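Local coordinates for 14-3-3 protein (Cryptosporidium parvum, PDB 3EFZ) that probably binds phosphoserine-containing partner proteins and so takes part in cell signalling and regulation, at residues 39-42 with 43-47; 110-113 with 114-117. All coordinates share one frame; numbering follows the deposited sequence.

Contact 1. Residues 39-42 with 43-47; sequences ADMV and GNYKD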
ATOM      1  N   ALA B  39       3.963   2.576 -12.316  1.00 36.45           N
ATOM      2  CA  ALA B  39       5.317   2.033 -12.227  1.00 35.64           C
ATOM      3  C   ALA B  39       6.265   3.064 -11.596  1.00 35.35           C
ATOM      4  O   ALA B  39       7.237   2.695 -10.936  1.00 35.20           O
ATOM      5  CB  ALA B  39       5.822   1.600 -13.584  1.00 35.45           C
ATOM      6  N   ASP B  40       5.971   4.349 -11.799  1.00 34.88           N
ATOM      7  CA  ASP B  40       6.690   5.433 -11.122  1.00 34.83           C
ATOM      8  C   ASP B  40       6.269   5.549  -9.659  1.00 34.45           C
ATOM      9  O   ASP B  40       7.069   5.890  -8.794  1.00 34.15           O
ATOM     10  CB  ASP B  40       6.486   6.773 -11.838  1.00 34.98           C
ATOM     11  CG  ASP B  40       7.244   6.863 -13.156  1.00 35.63           C
ATOM     12  OD1 ASP B  40       8.215   6.099 -13.373  1.00 36.55           O
ATOM     13  OD2 ASP B  40       6.869   7.716 -13.984  1.00 36.56           O
ATOM     14  N   MET B  41       5.006   5.264  -9.387  1.00 34.57           N
ATOM     15  CA  MET B  41       4.519   5.228  -8.022  1.00 35.00           C
ATOM     16  C   MET B  41       5.206   4.090  -7.260  1.00 35.14           C
ATOM     17  O   MET B  41       5.600   4.262  -6.104  1.00 35.26           O
ATOM     18  CB  MET B  41       2.997   5.073  -8.010  1.00 35.09           C
ATOM     19  CG  MET B  41       2.325   5.766  -6.851  1.00 35.81           C
ATOM     20  SD  MET B  41       0.675   6.390  -7.245  1.00 34.80           S
ATOM     21  CE  MET B  41       0.224   7.019  -5.633  1.00 34.87           C
ATOM     22  N   VAL B  42       5.342   2.945  -7.932  1.00 35.34           N
ATOM     23  CA  VAL B  42       6.080   1.768  -7.448  1.00 35.73           C
ATOM     24  C   VAL B  42       7.573   2.061  -7.185  1.00 35.76           C
ATOM     25  O   VAL B  42       8.096   1.722  -6.130  1.00 35.99           O
ATOM     26  CB  VAL B  42       5.844   0.540  -8.378  1.00 35.82           C
ATOM     27  CG1 VAL B  42       6.909  -0.534  -8.216  1.00 35.62           C
ATOM     28  CG2 VAL B  42       4.455  -0.055  -8.120  1.00 35.87           C
ATOM     29  N   GLY B  43       8.240   2.712  -8.132  1.00 36.29           N
ATOM     30  CA  GLY B  43       9.612   3.183  -7.938  1.00 35.97           C
ATOM     31  C   GLY B  43       9.750   4.148  -6.767  1.00 36.17           C
ATOM     32  O   GLY B  43      10.729   4.090  -6.020  1.00 35.80           O
ATOM     33  N   ASN B  44       8.771   5.033  -6.601  1.00 36.38           N
ATOM     34  CA  ASN B  44       8.748   5.930  -5.454  1.00 37.17           C
ATOM     35  C   ASN B  44       8.729   5.232  -4.078  1.00 36.42           C
ATOM     36  O   ASN B  44       9.488   5.622  -3.200  1.00 35.98           O
ATOM     37  CB  ASN B  44       7.626   6.959  -5.571  1.00 37.85           C
ATOM     38  CG  ASN B  44       7.584   7.909  -4.388  1.00 41.43           C
ATOM     39  OD1 ASN B  44       6.601   7.942  -3.646  1.00 47.49           O
ATOM     40  ND2 ASN B  44       8.660   8.679  -4.191  1.00 45.57           N
ATOM     41  N   TYR B  45       7.849   4.229  -3.902  1.00 35.68           N
ATOM     42  CA  TYR B  45       7.766   3.435  -2.684  1.00 34.08           C
ATOM     43  C   TYR B  45       9.110   2.787  -2.433  1.00 34.71           C
ATOM     44  O   TYR B  45       9.681   2.937  -1.362  1.00 34.75           O
ATOM     45  CB  TYR B  45       6.663   2.378  -2.766  1.00 33.66           C
ATOM     46  CG  TYR B  45       5.240   2.904  -2.618  1.00 33.15           C
ATOM     47  CD1 TYR B  45       4.921   4.236  -2.918  1.00 34.18           C
ATOM     48  CD2 TYR B  45       4.204   2.055  -2.213  1.00 33.54           C
ATOM     49  CE1 TYR B  45       3.627   4.708  -2.820  1.00 33.63           C
ATOM     50  CE2 TYR B  45       2.897   2.515  -2.084  1.00 32.94           C
ATOM     51  CZ  TYR B  45       2.619   3.839  -2.392  1.00 33.96           C
ATOM     52  OH  TYR B  45       1.346   4.294  -2.303  1.00 32.82           O
ATOM     53  N   LYS B  46       9.635   2.092  -3.436  1.00 34.81           N
ATOM     54  CA  LYS B  46      10.953   1.507  -3.317  1.00 34.66           C
ATOM     55  C   LYS B  46      11.963   2.514  -2.784  1.00 35.06           C
ATOM     56  O   LYS B  46      12.652   2.227  -1.813  1.00 34.44           O
ATOM     57  CB  LYS B  46      11.442   0.919  -4.635  1.00 34.16           C
ATOM     58  CG  LYS B  46      12.785   0.200  -4.474  1.00 33.79           C
ATOM     59  CD  LYS B  46      13.323  -0.288  -5.814  1.00 33.83           C
ATOM     60  CE  LYS B  46      14.623  -1.027  -5.632  1.00 32.91           C
ATOM     61  NZ  LYS B  46      15.004  -1.682  -6.894  1.00 33.63           N
ATOM     62  N   ASP B  47      12.023   3.689  -3.405  1.00 35.27           N
ATOM     63  CA  ASP B  47      12.994   4.689  -3.013  1.00 36.52           C
ATOM     64  C   ASP B  47      12.858   5.190  -1.572  1.00 36.21           C
ATOM     65  O   ASP B  47      13.871   5.457  -0.914  1.00 35.71           O
ATOM     66  CB  ASP B  47      13.015   5.866  -3.993  1.00 37.02           C
ATOM     67  CG  ASP B  47      14.303   6.678  -3.881  1.00 40.36           C
ATOM     68  OD1 ASP B  47      15.401   6.101  -4.098  1.00 45.44           O
ATOM     69  OD2 ASP B  47      14.229   7.885  -3.545  1.00 43.45           O
TER
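Four successive backbone hydrogen bonds join residues 39-42 to 43-47 within one alpha helix. Gly-43 N donates to Ala-39 O at 3.0 Å, and Asn-44 N reaches Asp-40 O at 2.9 Å. Tyr-45 N and Lys-46 N continue the pattern to Met-41 O and Val-42 O, the last bond being nearly straight (177°).

The apolar contact between side chains is the loose meeting of Met-41 and Tyr-45, one turn apart, where the thioether chain brings Met-41 CG to 4.4 Å from Tyr-45 CE1. With its CG anti to the carbonyl carbon (chi1 -75°), Tyr-45 carries its ring back over the preceding turn; there CD1 lies 3.3 Å from Met-41 O, which meets the ring obliquely. That carbonyl oxygen thus takes the N-H of Tyr-45 and also touches its ring.

Polar ends on this side look to helix 63-81. The phenol OH of Tyr-45 is hydrogen-bonded to Ser-77 OG, which fixes the outer end of the ring, and Asn-44 OD1 makes a weak hydrogen bond to Arg-72. Met-41 and Val-42 pack on Leu-119 of the second subunit, and Tyr-45 on Asp-123 of that subunit. The arrangement is regular i to i+4 alpha-helical bonding with one helical side chain pinned to a neighbouring helix, at the subunit interface of an all-helical 14-3-3 dimer.

Contact 2. Residues 110-113 with 114-117; sequences KRDF and EESI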
ATOM      1  N   LYS B 110     -14.334   6.384   4.215  1.00 38.45           N
ATOM      2  CA  LYS B 110     -13.581   7.636   4.114  1.00 38.35           C
ATOM      3  C   LYS B 110     -13.109   8.139   5.486  1.00 38.19           C
ATOM      4  O   LYS B 110     -11.955   8.521   5.647  1.00 38.07           O
ATOM      5  CB  LYS B 110     -14.430   8.723   3.426  1.00 38.55           C
ATOM      6  CG  LYS B 110     -13.650  10.022   3.164  1.00 38.76           C
ATOM      7  CD  LYS B 110     -14.538  11.235   2.899  1.00 38.42           C
ATOM      8  CE  LYS B 110     -13.675  12.385   2.408  1.00 38.88           C
ATOM      9  NZ  LYS B 110     -14.453  13.584   2.029  1.00 42.24           N
ATOM     10  N   ARG B 111     -14.030   8.151   6.453  1.00 38.29           N
ATOM     11  CA  ARG B 111     -13.789   8.534   7.847  1.00 38.35           C
ATOM     12  C   ARG B 111     -12.725   7.648   8.495  1.00 38.25           C
ATOM     13  O   ARG B 111     -11.767   8.146   9.095  1.00 38.27           O
ATOM     14  CB  ARG B 111     -15.109   8.408   8.610  1.00 38.64           C
ATOM     15  CG  ARG B 111     -15.206   9.124   9.924  1.00 39.97           C
ATOM     16  CD  ARG B 111     -16.637   9.020  10.428  1.00 43.51           C
ATOM     17  NE  ARG B 111     -17.527   9.973   9.747  1.00 46.59           N
ATOM     18  CZ  ARG B 111     -18.491   9.667   8.871  1.00 46.23           C
ATOM     19  NH1 ARG B 111     -18.760   8.402   8.544  1.00 43.73           N
ATOM     20  NH2 ARG B 111     -19.200  10.656   8.328  1.00 46.11           N
ATOM     21  N   ASP B 112     -12.901   6.335   8.360  1.00 37.88           N
ATOM     22  CA  ASP B 112     -11.945   5.352   8.842  1.00 37.75           C
ATOM     23  C   ASP B 112     -10.567   5.493   8.188  1.00 36.87           C
ATOM     24  O   ASP B 112      -9.558   5.396   8.853  1.00 37.16           O
ATOM     25  CB  ASP B 112     -12.458   3.940   8.546  1.00 37.99           C
ATOM     26  CG  ASP B 112     -13.633   3.545   9.409  1.00 40.48           C
ATOM     27  OD1 ASP B 112     -14.003   4.302  10.343  1.00 40.33           O
ATOM     28  OD2 ASP B 112     -14.181   2.451   9.149  1.00 40.98           O
ATOM     29  N   PHE B 113     -10.546   5.700   6.881  1.00 36.18           N
ATOM     30  CA  PHE B 113      -9.296   5.739   6.119  1.00 35.70           C
ATOM     31  C   PHE B 113      -8.540   7.012   6.462  1.00 35.21           C
ATOM     32  O   PHE B 113      -7.323   7.010   6.589  1.00 35.53           O
ATOM     33  CB  PHE B 113      -9.591   5.631   4.617  1.00 35.28           C
ATOM     34  CG  PHE B 113      -9.635   4.211   4.087  1.00 35.04           C
ATOM     35  CD1 PHE B 113     -10.284   3.186   4.789  1.00 34.63           C
ATOM     36  CD2 PHE B 113      -9.029   3.903   2.866  1.00 35.87           C
ATOM     37  CE1 PHE B 113     -10.300   1.881   4.298  1.00 33.53           C
ATOM     38  CE2 PHE B 113      -9.049   2.605   2.341  1.00 35.12           C
ATOM     39  CZ  PHE B 113      -9.696   1.585   3.054  1.00 36.33           C
ATOM     40  N   GLU B 114      -9.278   8.103   6.629  1.00 34.73           N
ATOM     41  CA  GLU B 114      -8.711   9.371   7.051  1.00 33.99           C
ATOM     42  C   GLU B 114      -8.221   9.354   8.506  1.00 34.48           C
ATOM     43  O   GLU B 114      -7.179   9.932   8.782  1.00 34.36           O
ATOM     44  CB  GLU B 114      -9.662  10.563   6.754  1.00 33.77           C
ATOM     45  CG  GLU B 114      -9.942  10.728   5.246  1.00 32.42           C
ATOM     46  CD  GLU B 114     -10.415  12.102   4.823  1.00 34.00           C
ATOM     47  OE1 GLU B 114     -11.314  12.678   5.465  1.00 32.08           O
ATOM     48  OE2 GLU B 114      -9.884  12.614   3.811  1.00 39.38           O
ATOM     49  N   GLU B 115      -8.957   8.699   9.426  1.00 35.57           N
ATOM     50  CA  GLU B 115      -8.490   8.477  10.809  1.00 36.28           C
ATOM     51  C   GLU B 115      -7.109   7.793  10.742  1.00 36.22           C
ATOM     52  O   GLU B 115      -6.175   8.235  11.375  1.00 36.95           O
ATOM     53  CB  GLU B 115      -9.505   7.658  11.655  1.00 36.30           C
ATOM     54  CG  GLU B 115     -10.680   8.500  12.266  1.00 38.20           C
ATOM     55  CD  GLU B 115     -11.909   7.697  12.814  1.00 39.39           C
ATOM     56  OE1 GLU B 115     -12.836   8.351  13.379  1.00 41.73           O
ATOM     57  OE2 GLU B 115     -11.969   6.439  12.690  1.00 43.19           O
ATOM     58  N   SER B 116      -6.994   6.751   9.920  1.00 35.78           N
ATOM     59  CA  SER B 116      -5.748   6.014   9.686  1.00 35.02           C
ATOM     60  C   SER B 116      -4.591   6.859   9.135  1.00 34.91           C
ATOM     61  O   SER B 116      -3.478   6.774   9.646  1.00 35.09           O
ATOM     62  CB  SER B 116      -6.013   4.809   8.770  1.00 35.20           C
ATOM     63  OG  SER B 116      -6.610   3.774   9.524  1.00 34.78           O
ATOM     64  N   ILE B 117      -4.842   7.672   8.109  1.00 34.63           N
ATOM     65  CA  ILE B 117      -3.810   8.581   7.621  1.00 34.93           C
ATOM     66  C   ILE B 117      -3.356   9.495   8.768  1.00 35.50           C
ATOM     67  O   ILE B 117      -2.162   9.658   8.953  1.00 36.04           O
ATOM     68  CB  ILE B 117      -4.295   9.458   6.455  1.00 34.65           C
ATOM     69  CG1 ILE B 117      -4.597   8.611   5.219  1.00 35.70           C
ATOM     70  CG2 ILE B 117      -3.287  10.625   6.167  1.00 35.22           C
ATOM     71  CD1 ILE B 117      -5.518   9.364   4.211  1.00 33.66           C
TER
HETATM   72  O   HOH W   1      -9.522   3.906  11.320  1.00 40.55           O
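In the long helix 100-131 of the 14-3-3 fold, residues 110-113 and 114-117 are successive turns, and Lys-110 and Glu-114 run side by side along it, pointing the same way. Lys-110 holds its CG anti to the backbone N (chi1 -174°) and stays extended, which brings CE within 3.9 Å of Glu-114 OE1. The charged ends do not touch: Lys-110 NZ stands 4.7 Å from Glu-114 OE1, so any attraction is probably modest, and NZ also has a long, weak ion pair with Glu-89. Closer in, CB and CG of Glu-114 lie against the preceding turn, CG 3.0 Å from Lys-110 O, which also accepts the backbone N-H of Glu-114.

On another side of the helix Asp-112 and Glu-115 bring like charges together, Asp-112 OD1 and Glu-115 OE2 being 3.8 Å apart with carboxylate planes turned 27° from each other. If both are ionised, this proximity would be expected to cost some energy. Arg-111 directs its guanidinium to a salt bridge with Asp-108.

The backbone bonds link each residue of 110-113 to the one four places on, from Glu-114 N to Lys-110 O through Ile-117 N to Phe-113 O at 3.0 Å. Asp-112 O accepts a second bond, from a water at 2.9 Å, besides that from Ser-116 N; the same water has a weak bond to Ser-116 OG.

Phe-113 packs on Ile-78 and meets Phe-113 of the second subunit, ring planes at about 45°, while buried Ile-117 lies against Tyr-154 and Ile-158 of helix 138-158. The i to i+4 backbone bonds are those of a regular alpha helix, here one that packs Phe-113 and Ile-117 on neighbouring helices of the 14-3-3 bundle and, through Phe-113, meets the dimer partner, while Arg-111, Asp-112 and Glu-115 are exposed.

Overall arrangement
From the N terminus, the chain first forms contact 1 in helix 32-54, then passes through helix 63-81 and two short helices before contact 2 in helix 100-131. Each contact joins consecutive residues and closes no loop beyond a helical turn; the two lie in series, neither nesting nor crossing. The centres of contact 1 and contact 2 are about 23 Å apart. The nearest atoms of contact 1 and contact 2 are about 11 Å apart, so the two do not touch. Helix 63-81 connects them, since side chains of both contacts pack on it. It also carries Arg-79, predicted to interact with phosphoserine, near Met-41 and Ile-117. Both contacts also reach the second subunit, placing them along the dimer interface.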